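Local coordinates for protein acetylene hydratase Ahy (Pelobacter acetylenicus, PDB 2E7Z) that catalyses the non-redox hydration of acetylene to acetaldehyde, using a tungsten-bis(molybdopterin guanine dinucleotide) cofactor and a [4Fe-4S] cluster, at residues R58-P62 with A485-K489; S414-M418 with T444-L449; L435-Q441 with D451-D457. All blocks are in the same frame, centred on the assembly; numbering follows the deposited sequence.

Contact 1 (R58-P62 with A485-K489)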
loop_
_atom_site.group_PDB
_atom_site.type_symbol
_atom_site.label_atom_id
_atom_site.label_comp_id
_atom_site.label_asym_id
_atom_site.label_seq_id
_atom_site.Cartn_x
_atom_site.Cartn_y
_atom_site.Cartn_z
ATOM N N ARG A 58 11.128 18.471 -13.429
ATOM C CA ARG A 58 11.517 17.063 -13.350
ATOM C C ARG A 58 13.039 16.960 -13.253
ATOM O O ARG A 58 13.791 17.671 -13.938
ATOM C CB ARG A 58 10.984 16.308 -14.570
ATOM C CG ARG A 58 11.293 14.822 -14.519
ATOM C CD ARG A 58 10.659 14.085 -15.665
ATOM N NE ARG A 58 11.162 12.681 -15.622
ATOM C CZ ARG A 58 11.122 11.814 -16.644
ATOM N NH1 ARG A 58 10.558 12.147 -17.807
ATOM N NH2 ARG A 58 11.643 10.592 -16.527
ATOM N N VAL A 59 13.508 16.097 -12.358
ATOM C CA VAL A 59 14.929 15.821 -12.242
ATOM C C VAL A 59 15.336 14.848 -13.336
ATOM O O VAL A 59 14.885 13.689 -13.348
ATOM C CB VAL A 59 15.265 15.245 -10.833
ATOM C CG1 VAL A 59 16.736 14.855 -10.722
ATOM C CG2 VAL A 59 14.899 16.273 -9.746
ATOM N N LEU A 60 16.181 15.294 -14.265
ATOM C CA LEU A 60 16.584 14.477 -15.403
ATOM C C LEU A 60 18.054 14.062 -15.371
ATOM O O LEU A 60 18.510 13.291 -16.230
ATOM C CB LEU A 60 16.244 15.178 -16.727
ATOM C CG LEU A 60 14.762 15.297 -17.048
ATOM C CD1 LEU A 60 14.642 16.064 -18.400
ATOM C CD2 LEU A 60 14.038 13.973 -17.112
ATOM N N TYR A 61 18.800 14.556 -14.391
ATOM C CA TYR A 61 20.232 14.289 -14.278
ATOM C C TYR A 61 20.581 14.040 -12.821
ATOM O O TYR A 61 19.968 14.642 -11.925
ATOM C CB TYR A 61 21.079 15.469 -14.815
ATOM C CG TYR A 61 20.809 15.756 -16.270
ATOM C CD1 TYR A 61 19.773 16.590 -16.641
ATOM C CD2 TYR A 61 21.575 15.160 -17.281
ATOM C CE1 TYR A 61 19.482 16.835 -17.987
ATOM C CE2 TYR A 61 21.309 15.412 -18.632
ATOM C CZ TYR A 61 20.262 16.238 -18.960
ATOM O OH TYR A 61 19.991 16.490 -20.283
ATOM N N PRO A 62 21.566 13.176 -12.582
ATOM C CA PRO A 62 22.004 12.987 -11.198
ATOM C C PRO A 62 22.458 14.299 -10.552
ATOM O O PRO A 62 23.162 15.107 -11.182
ATOM C CB PRO A 62 23.180 12.030 -11.333
ATOM C CG PRO A 62 22.884 11.238 -12.570
ATOM C CD PRO A 62 22.286 12.267 -13.505
ATOM N N ALA A 485 13.495 10.868 -21.045
ATOM C CA ALA A 485 14.040 12.224 -21.207
ATOM C C ALA A 485 15.367 12.386 -20.474
ATOM O O ALA A 485 15.640 11.713 -19.476
ATOM C CB ALA A 485 13.041 13.257 -20.737
ATOM N N GLY A 486 16.213 13.271 -20.993
ATOM C CA GLY A 486 17.460 13.641 -20.335
ATOM C C GLY A 486 18.295 12.414 -20.036
ATOM O O GLY A 486 18.446 11.530 -20.895
ATOM N N GLU A 487 18.790 12.324 -18.795
ATOM C CA GLU A 487 19.573 11.180 -18.356
ATOM C C GLU A 487 18.769 10.324 -17.376
ATOM O O GLU A 487 19.350 9.639 -16.537
ATOM C CB GLU A 487 20.890 11.647 -17.720
ATOM C CG GLU A 487 21.984 11.913 -18.742
ATOM C CD GLU A 487 22.657 10.629 -19.172
ATOM O OE1 GLU A 487 23.436 10.057 -18.368
ATOM O OE2 GLU A 487 22.397 10.191 -20.319
ATOM N N ALA A 488 17.443 10.330 -17.507
ATOM C CA ALA A 488 16.634 9.437 -16.632
ATOM C C ALA A 488 16.928 7.984 -16.975
ATOM O O ALA A 488 17.084 7.621 -18.138
ATOM C CB ALA A 488 15.177 9.765 -16.820
ATOM N N LYS A 489 17.031 7.153 -15.951
ATOM C CA LYS A 489 17.380 5.769 -16.176
ATOM C C LYS A 489 16.408 4.889 -15.417
ATOM O O LYS A 489 15.720 5.333 -14.514
ATOM C CB LYS A 489 18.809 5.456 -15.677
ATOM C CG LYS A 489 19.944 6.270 -16.265
ATOM C CD LYS A 489 20.259 5.903 -17.673
ATOM C CE LYS A 489 21.412 6.772 -18.206
ATOM N NZ LYS A 489 21.486 6.681 -19.679
#
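Leu60 CA lies 5.1 Å from Gly486 CA and Tyr61 CA 5.2 Å from Glu487 CA, in two irregular segments joined by one backbone hydrogen bond, from Glu487 N to Leu60 O (2.8 Å), bent to 137° at the hydrogen. The donor comes from a type II' beta turn, Ala485 to Ala488, closed by its own bond from Ala488 N to Ala485 O. Gly486 supplies the positive phi of that turn (55°), and Gly486 CA comes within 4.1 Å of Leu60 CB. Leu60 packs on the Ala485 end of the turn: Leu60 CD2 lies 3.8 Å from Ala485 CB and 3.6 Å from Ala485 O, while CD1 rests on the same methyl. Tyr61 flanks the turn on its Glu487 side. With CG beside the backbone N (chi1 -60°), its ring has CE2 against Glu487 CG (3.6 Å) and the Glu487 amide N over one face, displaced toward the rim. The Glu487 chain crosses the tyrosine side chain at about a right angle and then bends at chi2, which takes the carboxylate away from Leu60 and Tyr61 and to a long salt bridge with Lys489 NZ. Arg58 is extended from CG to NE, a shape that carries its guanidinium to the turn, where NH2 meets Ala488 CB at 3.6 Å and Leu60 CD2 lies over one face. The charged end is held by a salt bridge to Glu461 and by bonds to the carbonyls of Arg53 and Gly456, which probably offset the cost of burying the charge. The contact joins the loop leading into strand 63-65 to the loop ahead of helix 491-501; Val59 and Pro62 lean on strand 452-455, and Trp80 of helix 80-98 packs against Pro62 and Lys489.

Contact 2 (S414-M418 with T444-L449). With MGD (2-amino-5,6-dimercapto-7-methyl-3,7,8a,9-tetrahydro-8-oxa-1,3,9,10-tetraaza-anthracen-4-one guanosine dinucleotide), chain E.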
loop_
_atom_site.group_PDB
_atom_site.type_symbol
_atom_site.label_atom_id
_atom_site.label_comp_id
_atom_site.label_asym_id
_atom_site.label_seq_id
_atom_site.Cartn_x
_atom_site.Cartn_y
_atom_site.Cartn_z
ATOM N N SER A 414 9.855 6.546 -3.502
ATOM C CA SER A 414 9.242 6.599 -2.188
ATOM C C SER A 414 9.610 7.897 -1.488
ATOM O O SER A 414 10.789 8.154 -1.201
ATOM C CB SER A 414 9.716 5.368 -1.366
ATOM O OG SER A 414 9.326 5.477 0.007
ATOM N N ASN A 415 8.591 8.731 -1.246
ATOM C CA ASN A 415 8.794 9.960 -0.494
ATOM C C ASN A 415 8.684 9.592 0.981
ATOM O O ASN A 415 7.755 9.940 1.688
ATOM C CB ASN A 415 7.752 10.985 -0.934
ATOM C CG ASN A 415 7.890 12.316 -0.241
ATOM O OD1 ASN A 415 8.926 12.657 0.325
ATOM N ND2 ASN A 415 6.830 13.114 -0.357
ATOM N N ALA A 416 9.696 8.845 1.415
ATOM C CA ALA A 416 9.715 8.173 2.712
ATOM C C ALA A 416 9.504 9.083 3.912
ATOM O O ALA A 416 8.835 8.700 4.877
ATOM C CB ALA A 416 11.017 7.344 2.877
ATOM N N LEU A 417 10.031 10.307 3.865
ATOM C CA LEU A 417 9.793 11.245 4.953
ATOM C C LEU A 417 8.299 11.323 5.296
ATOM O O LEU A 417 7.928 11.466 6.459
ATOM C CB LEU A 417 10.341 12.637 4.580
ATOM C CG LEU A 417 10.033 13.718 5.600
ATOM C CD1 LEU A 417 10.760 13.493 6.921
ATOM C CD2 LEU A 417 10.424 15.068 4.993
ATOM N N MET A 418 7.462 11.292 4.258
ATOM C CA MET A 418 6.035 11.571 4.394
ATOM C C MET A 418 5.155 10.337 4.266
ATOM O O MET A 418 3.920 10.472 4.260
ATOM C CB MET A 418 5.610 12.604 3.318
ATOM C CG MET A 418 6.101 14.042 3.588
ATOM S SD MET A 418 5.841 15.206 2.217
ATOM C CE MET A 418 4.121 14.937 1.726
ATOM N N THR A 444 11.676 15.932 -4.169
ATOM C CA THR A 444 10.696 15.734 -3.125
ATOM C C THR A 444 11.286 16.114 -1.763
ATOM O O THR A 444 12.491 16.308 -1.627
ATOM C CB THR A 444 10.265 14.263 -3.060
ATOM O OG1 THR A 444 11.394 13.512 -2.610
ATOM C CG2 THR A 444 9.802 13.783 -4.416
ATOM N N PRO A 445 10.431 16.231 -0.735
ATOM C CA PRO A 445 10.950 16.493 0.584
ATOM C C PRO A 445 12.006 15.471 1.025
ATOM O O PRO A 445 12.969 15.827 1.668
ATOM C CB PRO A 445 9.693 16.477 1.461
ATOM C CG PRO A 445 8.583 17.002 0.501
ATOM C CD PRO A 445 8.951 16.332 -0.802
ATOM N N THR A 446 11.821 14.202 0.650
ATOM C CA THR A 446 12.834 13.180 0.926
ATOM C C THR A 446 14.113 13.413 0.108
ATOM O O THR A 446 15.210 13.336 0.636
ATOM C CB THR A 446 12.256 11.785 0.632
ATOM O OG1 THR A 446 11.119 11.611 1.465
ATOM C CG2 THR A 446 13.276 10.734 0.968
ATOM N N ALA A 447 13.967 13.724 -1.181
ATOM C CA ALA A 447 15.133 13.979 -2.028
ATOM C C ALA A 447 15.941 15.175 -1.494
ATOM O O ALA A 447 17.168 15.208 -1.581
ATOM C CB ALA A 447 14.691 14.234 -3.463
ATOM N N GLN A 448 15.232 16.111 -0.870
ATOM C CA GLN A 448 15.894 17.303 -0.331
ATOM C C GLN A 448 16.894 16.984 0.763
ATOM O O GLN A 448 17.806 17.746 1.070
ATOM C CB GLN A 448 14.845 18.232 0.214
ATOM C CG GLN A 448 14.150 18.955 -0.953
ATOM C CD GLN A 448 13.001 19.835 -0.511
ATOM O OE1 GLN A 448 13.052 20.443 0.566
ATOM N NE2 GLN A 448 11.957 19.916 -1.345
ATOM N N LEU A 449 16.700 15.802 1.357
ATOM C CA LEU A 449 17.531 15.273 2.452
ATOM C C LEU A 449 18.607 14.316 1.970
ATOM O O LEU A 449 19.331 13.723 2.780
ATOM C CB LEU A 449 16.628 14.610 3.511
ATOM C CG LEU A 449 15.797 15.613 4.329
ATOM C CD1 LEU A 449 14.506 15.017 4.890
ATOM C CD2 LEU A 449 16.624 16.250 5.430
HETATM P PB MGD E . 4.654 8.596 -2.057
HETATM O O1B MGD E . 5.000 8.556 -0.589
HETATM O O2B MGD E . 3.913 9.756 -2.614
HETATM O O3B MGD E . 3.809 7.303 -2.492
HETATM O O3A MGD E . 3.366 5.284 -1.065
HETATM P PA MGD E . 4.135 5.732 -2.410
HETATM O O1A MGD E . 3.504 5.146 -3.638
HETATM O O2A MGD E . 5.590 5.500 -2.132
HETATM O "O5'" MGD E . 6.054 8.435 -2.839
HETATM C "C5'" MGD E . 6.043 8.025 -4.196
HETATM C "C4'" MGD E . 7.244 8.682 -4.847
HETATM O "O4'" MGD E . 7.434 8.050 -6.121
HETATM C "C3'" MGD E . 7.026 10.151 -5.195
HETATM O "O3'" MGD E . 8.068 10.933 -4.585
HETATM C "C2'" MGD E . 7.063 10.246 -6.735
HETATM O "O2'" MGD E . 7.649 11.441 -7.289
HETATM C "C1'" MGD E . 7.892 9.037 -7.074
HETATM N N9 MGD E . 7.645 8.419 -8.385
HETATM C C8 MGD E . 6.453 8.251 -9.011
HETATM N N7 MGD E . 6.604 7.552 -10.147
HETATM C C5 MGD E . 7.908 7.202 -10.216
HETATM C C6 MGD E . 8.756 6.460 -11.133
HETATM O O6 MGD E . 8.290 5.934 -12.165
HETATM N N1 MGD E . 10.048 6.343 -10.784
HETATM C C2 MGD E . 10.617 6.926 -9.735
HETATM N N2 MGD E . 11.946 6.722 -9.503
HETATM N N3 MGD E . 9.903 7.626 -8.858
HETATM C C4 MGD E . 8.578 7.771 -9.062
HETATM C C10 MGD E . 1.982 4.948 -1.171
HETATM C C11 MGD E . 1.611 4.228 0.108
HETATM O O11 MGD E . 1.703 5.207 1.141
HETATM C C12 MGD E . 0.209 3.678 0.007
HETATM S S12 MGD E . -0.176 2.686 -1.332
HETATM C C13 MGD E . -0.695 3.909 0.973
HETATM S S13 MGD E . -2.318 3.413 0.833
HETATM C C14 MGD E . -0.365 4.639 2.238
HETATM N N15 MGD E . -0.987 5.953 2.293
HETATM C C16 MGD E . -0.617 6.694 3.377
HETATM C C17 MGD E . -1.487 7.669 4.049
HETATM O O17 MGD E . -2.657 7.858 3.647
HETATM N N18 MGD E . -0.984 8.331 5.110
HETATM C C19 MGD E . 0.274 8.141 5.580
HETATM N N19 MGD E . 0.722 8.842 6.643
HETATM N N20 MGD E . 1.124 7.287 4.995
HETATM C C21 MGD E . 0.738 6.556 3.942
HETATM N N22 MGD E . 1.590 5.686 3.394
HETATM C C23 MGD E . 1.162 4.750 2.376
HETATM O O HOH W 1 11.096 10.829 -2.709
#
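Thr446 pushes its hydroxyl into the bend of 414-418, a hollow formed where Asn415 centres an inverse gamma turn and Leu417 follows. There Thr446 OG1 gives its proton to Asn415 OD1 (2.7 Å), in the carbonyl plane and on a lone pair, and receives Leu417 N (2.9 Å) at 158°. Thr446 N is a second, longer donor to the same oxygen, tilted from the amide plane. Asn415 reaches this spot because CG stands opposite its own N (chi1 -179°); its side chain crosses that of Pro445 at about a right angle, with Asn415 OD1 3.8 Å from Pro445 CD, while ND2 is held by Ser610. Pro445 is the second bump. It meets two neighbouring side chains: Met418 SD touches Pro445 CG at 3.7 Å, and Leu417 CD2 meets Pro445 CB at 3.9 Å. The same leucine methyl also abuts Leu449 CD1. Thr444 turns its methyl to the cofactor, with CG2 3.3 Å from O3' of the molybdopterin guanine dinucleotide, and its OG1 accepts from Ala447 N in an ST motif. A water links that hydroxyl to Ser414 O. Asn415 N binds the cofactor O5' at 3.0 Å. The asparagine therefore has its backbone on the nucleotide and its side-chain oxygen gripped by two donors, an arrangement that probably steadies the cofactor-binding loop 414-418 against 444-449.

Contact 3 (L435-Q441 with D451-D457). With MGD (2-amino-5,6-dimercapto-7-methyl-3,7,8a,9-tetrahydro-8-oxa-1,3,9,10-tetraaza-anthracen-4-one guanosine dinucleotide), chain E.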
loop_
_atom_site.group_PDB
_atom_site.type_symbol
_atom_site.label_atom_id
_atom_site.label_comp_id
_atom_site.label_asym_id
_atom_site.label_seq_id
_atom_site.Cartn_x
_atom_site.Cartn_y
_atom_site.Cartn_z
ATOM N N LEU A 435 24.716 8.288 4.479
ATOM C CA LEU A 435 24.453 8.253 3.040
ATOM C C LEU A 435 22.974 8.118 2.788
ATOM O O LEU A 435 22.361 7.182 3.291
ATOM C CB LEU A 435 25.175 7.074 2.373
ATOM C CG LEU A 435 24.897 6.828 0.882
ATOM C CD1 LEU A 435 25.404 7.981 0.007
ATOM C CD2 LEU A 435 25.567 5.557 0.420
ATOM N N VAL A 436 22.413 9.035 2.004
ATOM C CA VAL A 436 21.017 8.940 1.565
ATOM C C VAL A 436 20.990 9.088 0.059
ATOM O O VAL A 436 21.582 10.041 -0.495
ATOM C CB VAL A 436 20.128 10.010 2.224
ATOM C CG1 VAL A 436 18.690 10.031 1.675
ATOM C CG2 VAL A 436 20.167 9.856 3.731
ATOM N N VAL A 437 20.360 8.139 -0.619
ATOM C CA VAL A 437 20.189 8.200 -2.071
ATOM C C VAL A 437 18.701 8.187 -2.369
ATOM O O VAL A 437 17.969 7.337 -1.838
ATOM C CB VAL A 437 20.858 6.985 -2.740
ATOM C CG1 VAL A 437 20.569 6.952 -4.256
ATOM C CG2 VAL A 437 22.370 6.916 -2.431
ATOM N N CYS A 438 18.230 9.128 -3.177
ATOM C CA CYS A 438 16.822 9.219 -3.541
ATOM C C CYS A 438 16.660 9.070 -5.031
ATOM O O CYS A 438 17.197 9.908 -5.763
ATOM C CB CYS A 438 16.190 10.503 -2.997
ATOM S SG CYS A 438 14.437 10.641 -3.375
ATOM N N TYR A 439 15.971 8.027 -5.479
ATOM C CA TYR A 439 15.757 7.751 -6.896
ATOM C C TYR A 439 14.310 8.118 -7.200
ATOM O O TYR A 439 13.360 7.443 -6.767
ATOM C CB TYR A 439 16.092 6.269 -7.189
ATOM C CG TYR A 439 15.725 5.780 -8.565
ATOM C CD1 TYR A 439 16.436 6.191 -9.697
ATOM C CD2 TYR A 439 14.678 4.864 -8.741
ATOM C CE1 TYR A 439 16.101 5.705 -10.956
ATOM C CE2 TYR A 439 14.351 4.398 -9.984
ATOM C CZ TYR A 439 15.061 4.808 -11.092
ATOM O OH TYR A 439 14.655 4.333 -12.323
ATOM N N ASP A 440 14.125 9.246 -7.903
ATOM C CA ASP A 440 12.792 9.841 -7.990
ATOM C C ASP A 440 12.694 10.634 -9.280
ATOM O O ASP A 440 13.618 10.635 -10.086
ATOM C CB ASP A 440 12.512 10.743 -6.754
ATOM C CG ASP A 440 11.014 10.832 -6.397
ATOM O OD1 ASP A 440 10.290 11.568 -7.109
ATOM O OD2 ASP A 440 10.580 10.179 -5.395
ATOM N N GLN A 441 11.556 11.288 -9.436
ATOM C CA GLN A 441 11.313 12.171 -10.594
ATOM C C GLN A 441 11.403 13.643 -10.232
ATOM O O GLN A 441 11.541 14.481 -11.125
ATOM C CB GLN A 441 9.937 11.840 -11.173
ATOM C CG GLN A 441 9.892 10.453 -11.830
ATOM C CD GLN A 441 8.527 10.001 -12.344
ATOM O OE1 GLN A 441 8.460 9.013 -13.106
ATOM N NE2 GLN A 441 7.459 10.655 -11.935
ATOM N N ASP A 451 22.034 12.789 -0.184
ATOM C CA ASP A 451 23.378 13.098 -0.710
ATOM C C ASP A 451 23.367 13.097 -2.237
ATOM O O ASP A 451 24.108 13.851 -2.885
ATOM C CB ASP A 451 24.394 12.092 -0.198
ATOM C CG ASP A 451 24.553 12.193 1.294
ATOM O OD1 ASP A 451 25.252 13.118 1.775
ATOM O OD2 ASP A 451 23.980 11.362 2.004
ATOM N N TYR A 452 22.539 12.235 -2.820
ATOM C CA TYR A 452 22.430 12.067 -4.274
ATOM C C TYR A 452 20.989 11.875 -4.651
ATOM O O TYR A 452 20.290 11.038 -4.015
ATOM C CB TYR A 452 23.228 10.836 -4.786
ATOM C CG TYR A 452 24.694 10.896 -4.432
ATOM C CD1 TYR A 452 25.153 10.401 -3.211
ATOM C CD2 TYR A 452 25.612 11.503 -5.304
ATOM C CE1 TYR A 452 26.473 10.476 -2.840
ATOM C CE2 TYR A 452 26.951 11.631 -4.951
ATOM C CZ TYR A 452 27.363 11.124 -3.712
ATOM O OH TYR A 452 28.683 11.246 -3.345
ATOM N N VAL A 453 20.556 12.622 -5.672
ATOM C CA VAL A 453 19.227 12.441 -6.223
ATOM C C VAL A 453 19.426 11.905 -7.625
ATOM O O VAL A 453 20.165 12.494 -8.426
ATOM C CB VAL A 453 18.431 13.743 -6.211
ATOM C CG1 VAL A 453 17.017 13.539 -6.822
ATOM C CG2 VAL A 453 18.312 14.272 -4.777
ATOM N N LEU A 454 18.820 10.756 -7.903
ATOM C CA LEU A 454 19.030 10.053 -9.167
ATOM C C LEU A 454 17.754 10.054 -9.961
ATOM O O LEU A 454 16.710 9.776 -9.428
ATOM C CB LEU A 454 19.520 8.625 -8.942
ATOM C CG LEU A 454 20.819 8.535 -8.151
ATOM C CD1 LEU A 454 21.130 7.063 -7.949
ATOM C CD2 LEU A 454 21.953 9.199 -8.904
ATOM N N PRO A 455 17.825 10.448 -11.247
ATOM C CA PRO A 455 16.606 10.563 -12.038
ATOM C C PRO A 455 16.003 9.273 -12.550
ATOM O O PRO A 455 16.643 8.516 -13.290
ATOM C CB PRO A 455 17.062 11.411 -13.231
ATOM C CG PRO A 455 18.500 11.023 -13.421
ATOM C CD PRO A 455 19.032 10.851 -12.002
ATOM N N GLY A 456 14.757 9.047 -12.165
ATOM C CA GLY A 456 14.045 7.873 -12.637
ATOM C C GLY A 456 13.272 8.080 -13.926
ATOM O O GLY A 456 12.801 9.194 -14.204
ATOM N N ASP A 457 13.169 7.045 -14.749
ATOM C CA ASP A 457 12.280 7.081 -15.894
ATOM C C ASP A 457 10.811 7.176 -15.456
ATOM O O ASP A 457 10.481 7.080 -14.277
ATOM C CB ASP A 457 12.546 5.931 -16.888
ATOM C CG ASP A 457 12.273 4.548 -16.322
ATOM O OD1 ASP A 457 11.801 4.435 -15.190
ATOM O OD2 ASP A 457 12.534 3.593 -17.089
HETATM P PB MGD E . 4.654 8.596 -2.057
HETATM O O1B MGD E . 5.000 8.556 -0.589
HETATM O O2B MGD E . 3.913 9.756 -2.614
HETATM O O3B MGD E . 3.809 7.303 -2.492
HETATM O O3A MGD E . 3.366 5.284 -1.065
HETATM P PA MGD E . 4.135 5.732 -2.410
HETATM O O1A MGD E . 3.504 5.146 -3.638
HETATM O O2A MGD E . 5.590 5.500 -2.132
HETATM O "O5'" MGD E . 6.054 8.435 -2.839
HETATM C "C5'" MGD E . 6.043 8.025 -4.196
HETATM C "C4'" MGD E . 7.244 8.682 -4.847
HETATM O "O4'" MGD E . 7.434 8.050 -6.121
HETATM C "C3'" MGD E . 7.026 10.151 -5.195
HETATM O "O3'" MGD E . 8.068 10.933 -4.585
HETATM C "C2'" MGD E . 7.063 10.246 -6.735
HETATM O "O2'" MGD E . 7.649 11.441 -7.289
HETATM C "C1'" MGD E . 7.892 9.037 -7.074
HETATM N N9 MGD E . 7.645 8.419 -8.385
HETATM C C8 MGD E . 6.453 8.251 -9.011
HETATM N N7 MGD E . 6.604 7.552 -10.147
HETATM C C5 MGD E . 7.908 7.202 -10.216
HETATM C C6 MGD E . 8.756 6.460 -11.133
HETATM O O6 MGD E . 8.290 5.934 -12.165
HETATM N N1 MGD E . 10.048 6.343 -10.784
HETATM C C2 MGD E . 10.617 6.926 -9.735
HETATM N N2 MGD E . 11.946 6.722 -9.503
HETATM N N3 MGD E . 9.903 7.626 -8.858
HETATM C C4 MGD E . 8.578 7.771 -9.062
HETATM C C10 MGD E . 1.982 4.948 -1.171
HETATM C C11 MGD E . 1.611 4.228 0.108
HETATM O O11 MGD E . 1.703 5.207 1.141
HETATM C C12 MGD E . 0.209 3.678 0.007
HETATM S S12 MGD E . -0.176 2.686 -1.332
HETATM C C13 MGD E . -0.695 3.909 0.973
HETATM S S13 MGD E . -2.318 3.413 0.833
HETATM C C14 MGD E . -0.365 4.639 2.238
HETATM N N15 MGD E . -0.987 5.953 2.293
HETATM C C16 MGD E . -0.617 6.694 3.377
HETATM C C17 MGD E . -1.487 7.669 4.049
HETATM O O17 MGD E . -2.657 7.858 3.647
HETATM N N18 MGD E . -0.984 8.331 5.110
HETATM C C19 MGD E . 0.274 8.141 5.580
HETATM N N19 MGD E . 0.722 8.842 6.643
HETATM N N20 MGD E . 1.124 7.287 4.995
HETATM C C21 MGD E . 0.738 6.556 3.942
HETATM N N22 MGD E . 1.590 5.686 3.394
HETATM C C23 MGD E . 1.162 4.750 2.376
HETATM O O HOH W 2 12.460 2.244 -13.675
HETATM O O HOH W 3 11.832 5.224 -12.434
#
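Tyr439 brings its ring against Gly456, Tyr439 CE1 3.4 Å from Gly456 CA, while N2 of the cofactor guanine sits over one ring face. Strands 435-440 and 452-455 are parallel, 22° apart, and laced by bonds such as Cys438 N to Tyr452 O (2.9 Å) and Leu454 N to Cys438 O. On the face bearing Val437, Tyr439, Tyr452 and Leu454, the Tyr439 and Leu454 side chains cross at about a right angle, and Leu454 CD1 meets Val437 CG1 at 3.7 Å. Leu435 CD1 abuts the edge of the Tyr452 ring. At that end Asp451, with CG beside its own N (chi1 -65°), brings OD2 to Val436 N (2.8 Å) on the anti lone pair; Arg70 pairs with the same oxygen. At the other end Asp440 turns from the partner strand and grips the ribose, OD1 taking O2' and OD2 taking O3', each at 2.7 Å. The guanine N2 donates to Tyr439 O, and one water joins Tyr439 OH, Asp457 OD1 and guanine N1. Asp457 is also paired with Arg462 and Arg513, and Tyr439 OH is hydrogen-bonded to Lys489 O. The C-terminal ends of two adjacent parallel strands thus help form the guanosine site. In the mixed sheet, strand 408-412 flanks 435-440 and strand 63-65 flanks 452-455; from helix 80-98 Ile94 packs on Leu435, Ile87 on Tyr452 and Trp80 on Leu454, which also meets Phe494 of helix 491-501.

Contacts 2 and 3 are buried and share one molybdopterin guanine dinucleotide, whereas contact 1 is partly buried and lies nearer the surface. Contact 3 is the sheet core, a parallel ladder of backbone bonds with a side-chain bond at one end; contact 2 joins loops following strands 408-412 and 435-440 and relies on side-chain hydroxyl and amide bonds; contact 1 has a single backbone bond, supplemented by apolar and aromatic packing. Contacts 1 and 3 touch at Lys489 with Tyr439 and at Val59 with Gln441, their centres 10 Å apart. Contacts 2 and 3 meet where Ala447 packs on Cys438 and Val453. Contacts 1 and 2 do not touch; contact 3 lies between them.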